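Local coordinates for protein post-proline cleaving enzyme (Rickettsia typhi, PDB 4HVT) that probably cleaves oligopeptides on the carboxyl side of proline, as a serine peptidase of the prolyl oligopeptidase family, at residues Tyr214-Tyr219 / Leu233-Lys238; Tyr240-Ala245 / Ser261-Phe266; Tyr267-Tyr272 / Asp291-Gly296; Asn271-Thr276 / Gln284-Pro289. All blocks are in the same frame, centred on the assembly; numbering follows the deposited sequence.

How the contacts relate
All four contacts lie in the N-terminal beta-propeller domain and follow its chain from one blade to the next. Contact 1 joins the last two strands of one blade. Contacts 2 and 4 belong to the following blade, joining its first two and last two strands; their centres are about 13 Å apart. Contact 3 leads from that blade to the one after it. Contacts 1 and 2 have centres about 9 Å apart and pack through Val236 CG1 and Ala262 CB (3.6 Å). Contacts 2 and 3, whose centres are also about 9 Å apart, are linked by a probable hydrogen bond between Tyr240 OH and Asp270 OD2 (2.7 Å). Contacts 3 and 4 share Asn271 and Tyr272. No residue of the putative Ser-His-Asp triad belongs to these segments.

Contact 1: residues Tyr214-Tyr219 / Leu233-Lys238; sequences YPNSLY and LFEVPK
The carbonyl oxygen of Leu218 is held by two successive backbone amides of 233-238. Leu233 N donates a nearly straight bond of 2.8 Å to Leu218 O. Phe234 N adds a weak one to the same Leu218 O, at 3.4 Å. The return bond is firm: Leu218 N donates to Phe234 O at 2.9 Å. Farther along, Val236 N meets Asn216 O at 2.9 Å, in the carbonyl plane. Asn216 O is also approached by the CA-H of Glu235, with Glu235 CA 3.2 Å away.

The side chains part to two faces. Leu218 and Phe234 share one of them, where Leu218 CB lies 4.2 Å from Phe234 CB. The Phe234 ring then leads away from Leu218, toward Tyr272. Leu218, Phe234 and Val236 all pack on Val243 of strand 242-247, in the next sheet. Ser217 and Glu235 occupy the other face. Ser217 OG stands 3.7 Å from Glu235 CG. Glu235 CG is anti to the backbone N (chi1 -178°), and the chain runs on extended, alongside Asn216. Its carboxylate forms a salt bridge with Lys232, which also makes a weak bond to Ser217 OG. Val236 CG2 sits between its own backbone N and carbonyl carbon, and packs against Asn216 CB at 3.9 Å.

Strands 217-222 and 231-235 form a beta hairpin, antiparallel at 168° in these short segments. Two residues, Leu233 and Phe234, stand opposite the single Leu218, a classic beta bulge. The hairpin is the outer half of a four-stranded antiparallel sheet, as in a beta-propeller blade.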
# COMPACT_ATOMS: atom_id res chain seq x y z
N TYR A 214 -13.85 -11.40 -0.06
CA TYR A 214 -14.04 -10.35 -1.06
C TYR A 214 -15.30 -10.65 -1.87
O TYR A 214 -15.69 -11.81 -2.03
CB TYR A 214 -12.84 -10.23 -2.00
CG TYR A 214 -11.60 -9.80 -1.31
CD1 TYR A 214 -11.49 -8.50 -0.84
CD2 TYR A 214 -10.54 -10.68 -1.09
CE1 TYR A 214 -10.35 -8.09 -0.15
CE2 TYR A 214 -9.41 -10.27 -0.37
CZ TYR A 214 -9.33 -8.99 0.09
OH TYR A 214 -8.19 -8.52 0.74
N PRO A 215 -15.91 -9.62 -2.44
CA PRO A 215 -17.05 -9.89 -3.36
C PRO A 215 -16.67 -10.85 -4.49
O PRO A 215 -15.59 -10.70 -5.11
CB PRO A 215 -17.36 -8.52 -3.95
CG PRO A 215 -16.85 -7.53 -2.90
CD PRO A 215 -15.58 -8.18 -2.37
N ASN A 216 -17.56 -11.82 -4.75
CA ASN A 216 -17.33 -12.77 -5.80
C ASN A 216 -18.06 -12.46 -7.13
O ASN A 216 -17.91 -13.21 -8.10
CB ASN A 216 -17.68 -14.20 -5.37
CG ASN A 216 -19.19 -14.43 -5.28
OD1 ASN A 216 -20.00 -13.50 -5.22
ND2 ASN A 216 -19.58 -15.68 -5.28
N SER A 217 -18.81 -11.38 -7.17
CA SER A 217 -19.68 -11.12 -8.36
C SER A 217 -19.51 -9.74 -8.92
O SER A 217 -19.13 -8.85 -8.18
CB SER A 217 -21.14 -11.33 -7.98
OG SER A 217 -21.35 -12.64 -7.51
N LEU A 218 -19.83 -9.57 -10.20
CA LEU A 218 -19.94 -8.27 -10.83
C LEU A 218 -21.34 -8.09 -11.29
O LEU A 218 -21.93 -9.05 -11.84
CB LEU A 218 -19.01 -8.21 -12.05
CG LEU A 218 -17.49 -8.26 -11.76
CD1 LEU A 218 -16.66 -8.28 -13.06
CD2 LEU A 218 -17.09 -7.09 -10.88
N TYR A 219 -21.88 -6.92 -11.05
CA TYR A 219 -23.21 -6.48 -11.47
C TYR A 219 -23.11 -5.22 -12.34
O TYR A 219 -22.23 -4.33 -12.14
CB TYR A 219 -24.07 -6.14 -10.26
CG TYR A 219 -24.63 -7.33 -9.49
CD1 TYR A 219 -23.86 -8.07 -8.55
CD2 TYR A 219 -25.93 -7.72 -9.68
CE1 TYR A 219 -24.39 -9.12 -7.86
CE2 TYR A 219 -26.48 -8.82 -8.96
CZ TYR A 219 -25.74 -9.51 -8.07
OH TYR A 219 -26.36 -10.57 -7.40
N LEU A 233 -23.41 -10.13 -13.94
CA LEU A 233 -22.70 -10.49 -15.17
C LEU A 233 -21.64 -11.55 -15.02
O LEU A 233 -21.24 -12.17 -16.04
CB LEU A 233 -22.02 -9.27 -15.76
CG LEU A 233 -22.95 -8.16 -16.22
CD1 LEU A 233 -22.14 -7.11 -16.94
CD2 LEU A 233 -24.11 -8.65 -17.11
N PHE A 234 -21.12 -11.74 -13.81
CA PHE A 234 -19.95 -12.59 -13.66
C PHE A 234 -19.86 -13.00 -12.21
O PHE A 234 -20.22 -12.22 -11.35
CB PHE A 234 -18.66 -11.89 -14.11
CG PHE A 234 -17.54 -12.86 -14.33
CD1 PHE A 234 -17.64 -13.82 -15.35
CD2 PHE A 234 -16.47 -12.93 -13.44
CE1 PHE A 234 -16.64 -14.80 -15.52
CE2 PHE A 234 -15.48 -13.87 -13.60
CZ PHE A 234 -15.55 -14.81 -14.63
N GLU A 235 -19.45 -14.26 -11.97
CA GLU A 235 -19.23 -14.76 -10.62
C GLU A 235 -18.02 -15.66 -10.61
O GLU A 235 -17.80 -16.44 -11.56
CB GLU A 235 -20.45 -15.50 -10.07
CG GLU A 235 -20.28 -15.98 -8.65
CD GLU A 235 -21.43 -16.89 -8.19
OE1 GLU A 235 -22.59 -16.56 -8.46
OE2 GLU A 235 -21.15 -17.93 -7.56
N VAL A 236 -17.16 -15.53 -9.60
CA VAL A 236 -16.05 -16.47 -9.47
C VAL A 236 -16.31 -17.53 -8.39
O VAL A 236 -17.08 -17.31 -7.44
CB VAL A 236 -14.71 -15.75 -9.13
CG1 VAL A 236 -14.27 -14.80 -10.24
CG2 VAL A 236 -14.80 -15.03 -7.82
N PRO A 237 -15.63 -18.70 -8.50
CA PRO A 237 -15.73 -19.68 -7.42
C PRO A 237 -15.27 -19.15 -6.06
O PRO A 237 -14.43 -18.24 -5.97
CB PRO A 237 -14.79 -20.82 -7.89
CG PRO A 237 -14.69 -20.66 -9.38
CD PRO A 237 -14.72 -19.15 -9.55
N LYS A 238 -15.79 -19.77 -5.00
CA LYS A 238 -15.45 -19.44 -3.65
C LYS A 238 -13.96 -19.51 -3.37
O LYS A 238 -13.44 -18.78 -2.52
CB LYS A 238 -16.16 -20.43 -2.66
CG LYS A 238 -16.98 -19.67 -1.66
CD LYS A 238 -18.17 -19.06 -2.40
CE LYS A 238 -19.47 -19.22 -1.64
NZ LYS A 238 -19.78 -17.99 -0.86

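Contact 2: residues Tyr240-Ala245 / Ser261-Phe266; sequences YIYVSA and SANKDF
The Tyr242 ring carries Asn263 CB over one face, 3.6 Å from the ring centroid, in a CH-pi contact. The Asn263 amide is turned 54° from the ring plane, and its ND2 gives a weak bond to Tyr242 OH. The Tyr240 ring has Lys264 CG over one face, 3.9 Å from its centroid. Ala262 CB lies at the Tyr240 edge, in plane, 4.0 Å from CD2. Lys264 runs beside Tyr240 in the same direction. Tyr240 OH itself bonds to Asp270.

The Asn263 amide is fixed at both ends. Its CG is anti to the backbone N (chi1 -174°), which carries the amide toward Phe266. Phe266 N donates to a lone pair of Asn263 OD1 at 2.7 Å, an Asx motif. Asn263 ND2 reaches Phe266 O at 3.0 Å from above the carbonyl plane.

Asn263 O takes Ile241 N at 2.8 Å and, weakly, Tyr242 N; Ile241 and Tyr242 thus form a classic beta bulge. Ser244 and Ser261 bond in both directions through their backbones. One asparagine therefore ends the strand pairing, bonds to the turn after it and supports an aromatic ring; with both OD1 and ND2 bonded, the rotation of its amide is fixed.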
# COMPACT_ATOMS: atom_id res chain seq x y z
N TYR A 240 -11.55 -18.80 -5.40
CA TYR A 240 -10.80 -17.64 -5.96
C TYR A 240 -10.68 -16.55 -4.88
O TYR A 240 -11.36 -16.58 -3.88
CB TYR A 240 -11.46 -17.07 -7.22
CG TYR A 240 -11.25 -17.81 -8.50
CD1 TYR A 240 -11.11 -19.18 -8.54
CD2 TYR A 240 -11.13 -17.12 -9.70
CE1 TYR A 240 -10.96 -19.86 -9.72
CE2 TYR A 240 -10.91 -17.78 -10.87
CZ TYR A 240 -10.83 -19.17 -10.89
OH TYR A 240 -10.63 -19.82 -12.09
N ILE A 241 -9.78 -15.60 -5.09
CA ILE A 241 -9.56 -14.53 -4.09
C ILE A 241 -10.58 -13.42 -4.29
O ILE A 241 -11.30 -13.04 -3.34
CB ILE A 241 -8.15 -13.96 -4.16
CG1 ILE A 241 -7.10 -15.11 -4.15
CG2 ILE A 241 -7.89 -13.02 -2.99
CD1 ILE A 241 -7.31 -16.19 -3.09
N TYR A 242 -10.61 -12.83 -5.51
CA TYR A 242 -11.52 -11.70 -5.74
C TYR A 242 -11.78 -11.57 -7.24
O TYR A 242 -11.10 -12.22 -8.04
CB TYR A 242 -11.01 -10.38 -5.17
CG TYR A 242 -9.77 -9.89 -5.83
CD1 TYR A 242 -9.83 -9.26 -7.09
CD2 TYR A 242 -8.52 -10.09 -5.25
CE1 TYR A 242 -8.69 -8.85 -7.75
CE2 TYR A 242 -7.35 -9.69 -5.94
CZ TYR A 242 -7.45 -9.05 -7.16
OH TYR A 242 -6.32 -8.71 -7.89
N VAL A 243 -12.79 -10.75 -7.58
CA VAL A 243 -13.02 -10.33 -8.95
C VAL A 243 -13.14 -8.81 -9.02
O VAL A 243 -13.71 -8.19 -8.12
CB VAL A 243 -14.24 -11.00 -9.57
CG1 VAL A 243 -15.56 -10.55 -8.96
CG2 VAL A 243 -14.29 -10.70 -11.06
N SER A 244 -12.57 -8.23 -10.05
CA SER A 244 -12.60 -6.76 -10.21
C SER A 244 -12.96 -6.41 -11.65
O SER A 244 -12.80 -7.22 -12.52
CB SER A 244 -11.27 -6.12 -9.83
OG SER A 244 -10.23 -6.43 -10.76
N ALA A 245 -13.43 -5.18 -11.84
CA ALA A 245 -13.70 -4.61 -13.17
C ALA A 245 -13.03 -3.27 -13.20
O ALA A 245 -12.88 -2.60 -12.18
CB ALA A 245 -15.18 -4.45 -13.41
N SER A 261 -11.02 -8.96 -14.11
CA SER A 261 -9.88 -9.67 -13.59
C SER A 261 -10.29 -10.52 -12.37
O SER A 261 -10.70 -9.99 -11.36
CB SER A 261 -8.77 -8.67 -13.28
OG SER A 261 -7.58 -9.30 -12.79
N ALA A 262 -10.16 -11.83 -12.55
CA ALA A 262 -10.47 -12.82 -11.52
C ALA A 262 -9.15 -13.37 -10.98
O ALA A 262 -8.45 -14.10 -11.64
CB ALA A 262 -11.31 -13.95 -12.07
N ASN A 263 -8.86 -13.01 -9.76
CA ASN A 263 -7.61 -13.38 -9.13
C ASN A 263 -7.87 -14.76 -8.45
O ASN A 263 -8.70 -14.86 -7.54
CB ASN A 263 -7.20 -12.31 -8.15
CG ASN A 263 -5.82 -12.59 -7.58
OD1 ASN A 263 -5.53 -13.74 -7.27
ND2 ASN A 263 -4.97 -11.60 -7.47
N LYS A 264 -7.20 -15.78 -8.97
CA LYS A 264 -7.43 -17.17 -8.53
C LYS A 264 -6.73 -17.47 -7.20
O LYS A 264 -7.33 -18.04 -6.28
CB LYS A 264 -6.92 -18.13 -9.59
CG LYS A 264 -7.42 -17.87 -11.02
CD LYS A 264 -6.67 -18.81 -11.99
CE LYS A 264 -7.14 -20.25 -11.82
NZ LYS A 264 -6.23 -21.23 -12.50
N ASP A 265 -5.45 -17.17 -7.13
CA ASP A 265 -4.61 -17.57 -5.97
C ASP A 265 -3.58 -16.54 -5.53
O ASP A 265 -2.54 -16.88 -4.91
CB ASP A 265 -3.95 -18.90 -6.31
CG ASP A 265 -2.85 -18.77 -7.36
OD1 ASP A 265 -2.61 -17.66 -7.85
OD2 ASP A 265 -2.19 -19.79 -7.66
N PHE A 266 -3.92 -15.27 -5.75
CA PHE A 266 -3.13 -14.10 -5.45
C PHE A 266 -2.22 -13.70 -6.63
O PHE A 266 -2.15 -12.51 -6.96
CB PHE A 266 -2.33 -14.20 -4.15
CG PHE A 266 -2.03 -12.86 -3.56
CD1 PHE A 266 -2.97 -12.24 -2.77
CD2 PHE A 266 -0.85 -12.22 -3.87
CE1 PHE A 266 -2.71 -10.96 -2.27
CE2 PHE A 266 -0.58 -10.93 -3.37
CZ PHE A 266 -1.50 -10.35 -2.54

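Contact 3: residues Tyr267-Tyr272 / Asp291-Gly296; sequences YNYDNY and DATLQG
Asp291 leans on the backbone of Tyr267 and on the side chain of Asn268. Its CB lies 3.2 Å from Tyr267 O. The same Asp291 CB is 3.6 Å from Asn268 OD1. Next along the chain, Asp291 CG is 4.1 Å from Asn268 OD1. Asp291 CG stands between its own N and carbonyl carbon (chi1 53°), which lays the carboxylate beside the Asn268 amide, with the two planes 23° apart. At the tip, Asp291 OD2 bonds to Ser308. Asn268 OD1 has its own partner in Ser290.

Two waters bridge the segments, the first between backbone carbonyls, the second from the Asn271 side chain to Ala292 O. The first donates to Tyr267 O at 2.8 Å. It also donates to Asp291 O, at 2.9 Å from that atom. The second water lies 3.0 Å from its donor Asn271 ND2. It donates a hydrogen bond to Ala292 O, 2.7 Å from the water oxygen. This water also sits over one face of the Tyr269 ring, toward the rim. Tyr269 starts out toward 291-296 and touches it through CE1, which is 3.9 Å from Thr293 CG2. Thr293 OG1 accepts from Gln295 NE2, a hydrogen bond in the plane of the Gln295 amide, within the same segment.

Tyr267 points its ring away from 291-296, to Glu610 and His527, and makes a cation-pi contact with Arg307. Strand 269-275 is the third strand of its four-stranded sheet, and 293-298 is the first of the following one. Joined by waters and a few side chains, the two segments form a junction between successive blades of the beta-propeller.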
# COMPACT_ATOMS: atom_id res chain seq x y z
N TYR A 267 -1.53 -14.68 -7.25
CA TYR A 267 -0.55 -14.43 -8.34
C TYR A 267 -1.02 -14.83 -9.71
O TYR A 267 -0.53 -14.28 -10.72
CB TYR A 267 0.80 -15.12 -8.03
CG TYR A 267 1.44 -14.52 -6.80
CD1 TYR A 267 2.00 -13.26 -6.81
CD2 TYR A 267 1.39 -15.21 -5.58
CE1 TYR A 267 2.53 -12.69 -5.65
CE2 TYR A 267 1.91 -14.65 -4.41
CZ TYR A 267 2.48 -13.39 -4.46
OH TYR A 267 2.99 -12.83 -3.27
N ASN A 268 -2.00 -15.73 -9.81
CA ASN A 268 -2.54 -16.16 -11.10
C ASN A 268 -3.99 -15.74 -11.30
O ASN A 268 -4.73 -15.64 -10.34
CB ASN A 268 -2.46 -17.70 -11.23
CG ASN A 268 -1.02 -18.19 -11.25
OD1 ASN A 268 -0.31 -18.08 -12.27
ND2 ASN A 268 -0.59 -18.73 -10.14
N TYR A 269 -4.35 -15.46 -12.56
CA TYR A 269 -5.57 -14.85 -12.87
C TYR A 269 -6.24 -15.51 -14.06
O TYR A 269 -5.55 -16.08 -14.93
CB TYR A 269 -5.30 -13.39 -13.28
CG TYR A 269 -4.73 -12.48 -12.25
CD1 TYR A 269 -3.36 -12.54 -11.93
CD2 TYR A 269 -5.52 -11.52 -11.65
CE1 TYR A 269 -2.83 -11.63 -11.01
CE2 TYR A 269 -5.00 -10.64 -10.73
CZ TYR A 269 -3.65 -10.70 -10.44
OH TYR A 269 -3.13 -9.80 -9.51
N ASP A 270 -7.58 -15.36 -14.13
CA ASP A 270 -8.37 -15.46 -15.35
C ASP A 270 -8.83 -14.05 -15.67
O ASP A 270 -9.51 -13.46 -14.89
CB ASP A 270 -9.64 -16.28 -15.17
CG ASP A 270 -9.38 -17.71 -14.86
OD1 ASP A 270 -8.34 -18.26 -15.32
OD2 ASP A 270 -10.28 -18.29 -14.23
N ASN A 271 -8.47 -13.55 -16.84
CA ASN A 271 -8.82 -12.18 -17.22
C ASN A 271 -9.66 -12.20 -18.51
O ASN A 271 -9.53 -13.11 -19.37
CB ASN A 271 -7.58 -11.33 -17.48
CG ASN A 271 -6.73 -11.12 -16.27
OD1 ASN A 271 -7.24 -10.80 -15.25
ND2 ASN A 271 -5.45 -11.27 -16.41
N TYR A 272 -10.53 -11.22 -18.66
CA TYR A 272 -11.45 -11.14 -19.77
C TYR A 272 -11.64 -9.69 -20.26
O TYR A 272 -11.46 -8.75 -19.54
CB TYR A 272 -12.86 -11.62 -19.38
CG TYR A 272 -12.89 -12.98 -18.73
CD1 TYR A 272 -12.53 -13.16 -17.41
CD2 TYR A 272 -13.34 -14.06 -19.45
CE1 TYR A 272 -12.57 -14.42 -16.83
CE2 TYR A 272 -13.37 -15.31 -18.87
CZ TYR A 272 -12.97 -15.45 -17.56
OH TYR A 272 -13.02 -16.73 -16.98
N ASP A 291 0.08 -15.39 -14.76
CA ASP A 291 0.65 -14.50 -13.74
C ASP A 291 1.18 -13.20 -14.34
O ASP A 291 1.82 -12.43 -13.63
CB ASP A 291 1.71 -15.18 -12.87
CG ASP A 291 2.83 -15.86 -13.68
OD1 ASP A 291 2.83 -15.89 -14.93
OD2 ASP A 291 3.78 -16.33 -13.00
N ALA A 292 0.90 -12.95 -15.62
CA ALA A 292 1.17 -11.62 -16.20
C ALA A 292 0.09 -10.64 -15.74
O ALA A 292 -1.05 -11.05 -15.50
CB ALA A 292 1.24 -11.72 -17.70
N THR A 293 0.45 -9.35 -15.56
CA THR A 293 -0.46 -8.33 -15.06
C THR A 293 -0.53 -7.11 -15.96
O THR A 293 0.47 -6.68 -16.53
CB THR A 293 -0.08 -7.89 -13.63
OG1 THR A 293 1.30 -7.55 -13.59
CG2 THR A 293 -0.38 -9.03 -12.65
N LEU A 294 -1.74 -6.61 -16.14
CA LEU A 294 -1.96 -5.39 -16.89
C LEU A 294 -1.46 -4.19 -16.15
O LEU A 294 -1.83 -3.93 -15.02
CB LEU A 294 -3.46 -5.23 -17.18
CG LEU A 294 -3.87 -3.95 -17.95
CD1 LEU A 294 -3.26 -3.92 -19.38
CD2 LEU A 294 -5.41 -3.93 -17.96
N GLN A 295 -0.63 -3.41 -16.83
CA GLN A 295 0.02 -2.24 -16.20
C GLN A 295 -0.40 -0.88 -16.73
O GLN A 295 -0.01 0.18 -16.19
CB GLN A 295 1.54 -2.36 -16.35
CG GLN A 295 2.11 -3.56 -15.60
CD GLN A 295 1.93 -3.47 -14.13
OE1 GLN A 295 1.95 -2.36 -13.55
NE2 GLN A 295 1.70 -4.59 -13.48
N GLY A 296 -1.20 -0.85 -17.77
CA GLY A 296 -1.61 0.40 -18.38
C GLY A 296 -1.89 0.24 -19.86
O GLY A 296 -1.76 -0.86 -20.43
O HOH W 1 1.21 -12.12 -10.82
O HOH W 2 -3.39 -10.50 -14.37

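Contact 4: residues Asn271-Thr276 / Gln284-Pro289; sequences NYILDT and QKINMP
Asn271 and Ile286 satisfy each other's backbone groups, partly directly and partly through water. Ile286 N donates to Asn271 O at 2.8 Å. A water accepts from Asn271 N at 2.9 Å. The same water is placed to donate to Ile286 O, 2.8 Å away, though it has more acceptors in reach than protons. At the Asn271 side chain, OD1 is bonded to Ser261 OG.

The other end pairs Ile273 with Gln284. Ile273 N meets Gln284 O at 2.9 Å, in the carbonyl plane. Gln284 N returns a bond to Ile273 O at 3.0 Å. Ile273 O accepts a second hydrogen bond, from a water 3.1 Å away. This water also donates to Gln284 OE1, at 2.7 Å from that atom, and so ties the amide end back to the hairpin.

Between these pairs, Tyr272 and Lys285 share the opposite face. The Tyr272 ring lies across the start of the lysine chain, with Tyr272 CE2 near Lys285 CB. Lys285 NZ makes a long, weak ion pair with Asp270. Ile286 CG1 is anti to its carbonyl carbon (chi1 -74°), and the branch it begins brings CD1 to 4.0 Å from Ile273 CG1, the two side chains crossing at about a right angle.

Strands 269-275 and 282-285 form an antiparallel hairpin, with 282-285 outermost in its sheet. Ile286 packs on Phe259 of strand 257-263. Tyr272 meets Phe234 of the preceding sheet, while Asn271 and Met288 touch Trp304 of strand 301-305 in the next.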
# COMPACT_ATOMS: atom_id res chain seq x y z
N ASN A 271 -8.47 -13.55 -16.84
CA ASN A 271 -8.82 -12.18 -17.22
C ASN A 271 -9.66 -12.20 -18.51
O ASN A 271 -9.53 -13.11 -19.37
CB ASN A 271 -7.58 -11.33 -17.48
CG ASN A 271 -6.73 -11.12 -16.27
OD1 ASN A 271 -7.24 -10.80 -15.25
ND2 ASN A 271 -5.45 -11.27 -16.41
N TYR A 272 -10.53 -11.22 -18.66
CA TYR A 272 -11.45 -11.14 -19.77
C TYR A 272 -11.64 -9.69 -20.26
O TYR A 272 -11.46 -8.75 -19.54
CB TYR A 272 -12.86 -11.62 -19.38
CG TYR A 272 -12.89 -12.98 -18.73
CD1 TYR A 272 -12.53 -13.16 -17.41
CD2 TYR A 272 -13.34 -14.06 -19.45
CE1 TYR A 272 -12.57 -14.42 -16.83
CE2 TYR A 272 -13.37 -15.31 -18.87
CZ TYR A 272 -12.97 -15.45 -17.56
OH TYR A 272 -13.02 -16.73 -16.98
N ILE A 273 -12.03 -9.59 -21.52
CA ILE A 273 -12.56 -8.35 -22.01
C ILE A 273 -14.06 -8.47 -22.06
O ILE A 273 -14.58 -9.37 -22.71
CB ILE A 273 -12.06 -8.01 -23.44
CG1 ILE A 273 -10.53 -7.90 -23.45
CG2 ILE A 273 -12.62 -6.68 -23.95
CD1 ILE A 273 -9.97 -7.64 -24.82
N LEU A 274 -14.74 -7.53 -21.41
CA LEU A 274 -16.21 -7.39 -21.52
C LEU A 274 -16.44 -6.19 -22.43
O LEU A 274 -16.01 -5.04 -22.14
CB LEU A 274 -16.86 -7.13 -20.19
CG LEU A 274 -18.33 -6.83 -20.21
CD1 LEU A 274 -19.19 -8.06 -20.47
CD2 LEU A 274 -18.72 -6.22 -18.90
N ASP A 275 -17.07 -6.44 -23.57
CA ASP A 275 -17.32 -5.39 -24.54
C ASP A 275 -18.79 -5.00 -24.39
O ASP A 275 -19.68 -5.91 -24.49
CB ASP A 275 -17.05 -5.96 -25.94
CG ASP A 275 -16.81 -4.92 -26.96
OD1 ASP A 275 -17.38 -3.84 -26.82
OD2 ASP A 275 -16.13 -5.25 -27.99
N THR A 276 -19.06 -3.72 -24.13
CA THR A 276 -20.43 -3.32 -23.67
C THR A 276 -21.29 -2.62 -24.73
O THR A 276 -22.41 -2.20 -24.44
CB THR A 276 -20.38 -2.43 -22.42
OG1 THR A 276 -19.62 -1.27 -22.72
CG2 THR A 276 -19.65 -3.10 -21.22
N GLN A 284 -15.02 -12.26 -23.42
CA GLN A 284 -14.02 -13.04 -24.11
C GLN A 284 -12.74 -13.16 -23.29
O GLN A 284 -12.24 -12.18 -22.79
CB GLN A 284 -13.72 -12.46 -25.46
CG GLN A 284 -14.90 -12.57 -26.41
CD GLN A 284 -14.59 -11.85 -27.70
OE1 GLN A 284 -14.59 -10.59 -27.77
NE2 GLN A 284 -14.22 -12.63 -28.71
N LYS A 285 -12.28 -14.40 -23.17
CA LYS A 285 -11.16 -14.73 -22.30
C LYS A 285 -9.84 -14.28 -22.90
O LYS A 285 -9.57 -14.49 -24.08
CB LYS A 285 -11.11 -16.26 -22.03
CG LYS A 285 -10.18 -16.66 -20.89
CD LYS A 285 -10.25 -18.21 -20.71
CE LYS A 285 -9.99 -18.61 -19.28
NZ LYS A 285 -8.70 -18.02 -18.81
N ILE A 286 -9.05 -13.57 -22.09
CA ILE A 286 -7.72 -13.10 -22.49
C ILE A 286 -6.72 -14.26 -22.41
O ILE A 286 -6.69 -15.02 -21.43
CB ILE A 286 -7.27 -11.92 -21.59
CG1 ILE A 286 -8.05 -10.68 -21.97
CG2 ILE A 286 -5.77 -11.68 -21.69
CD1 ILE A 286 -7.94 -9.59 -20.98
N ASN A 287 -5.96 -14.42 -23.50
CA ASN A 287 -4.91 -15.39 -23.62
C ASN A 287 -3.56 -14.68 -23.39
O ASN A 287 -2.96 -14.08 -24.32
CB ASN A 287 -4.96 -16.04 -25.02
CG ASN A 287 -4.02 -17.25 -25.13
OD1 ASN A 287 -3.19 -17.46 -24.26
ND2 ASN A 287 -4.21 -18.08 -26.16
N MET A 288 -3.17 -14.68 -22.10
CA MET A 288 -1.86 -14.20 -21.67
C MET A 288 -1.38 -15.12 -20.55
O MET A 288 -2.19 -15.91 -19.98
CB MET A 288 -1.91 -12.74 -21.13
CG MET A 288 -2.24 -11.66 -22.18
SD MET A 288 -0.91 -11.44 -23.38
CE MET A 288 0.20 -10.50 -22.32
N PRO A 289 -0.08 -15.11 -20.26
CA PRO A 289 0.37 -15.91 -19.12
C PRO A 289 -0.46 -15.63 -17.86
O PRO A 289 -0.78 -14.49 -17.57
CB PRO A 289 1.86 -15.50 -18.97
CG PRO A 289 2.27 -15.07 -20.33
CD PRO A 289 1.03 -14.34 -20.86
O HOH W 3 -6.62 -14.77 -18.68
O HOH W 4 -14.92 -8.89 -25.71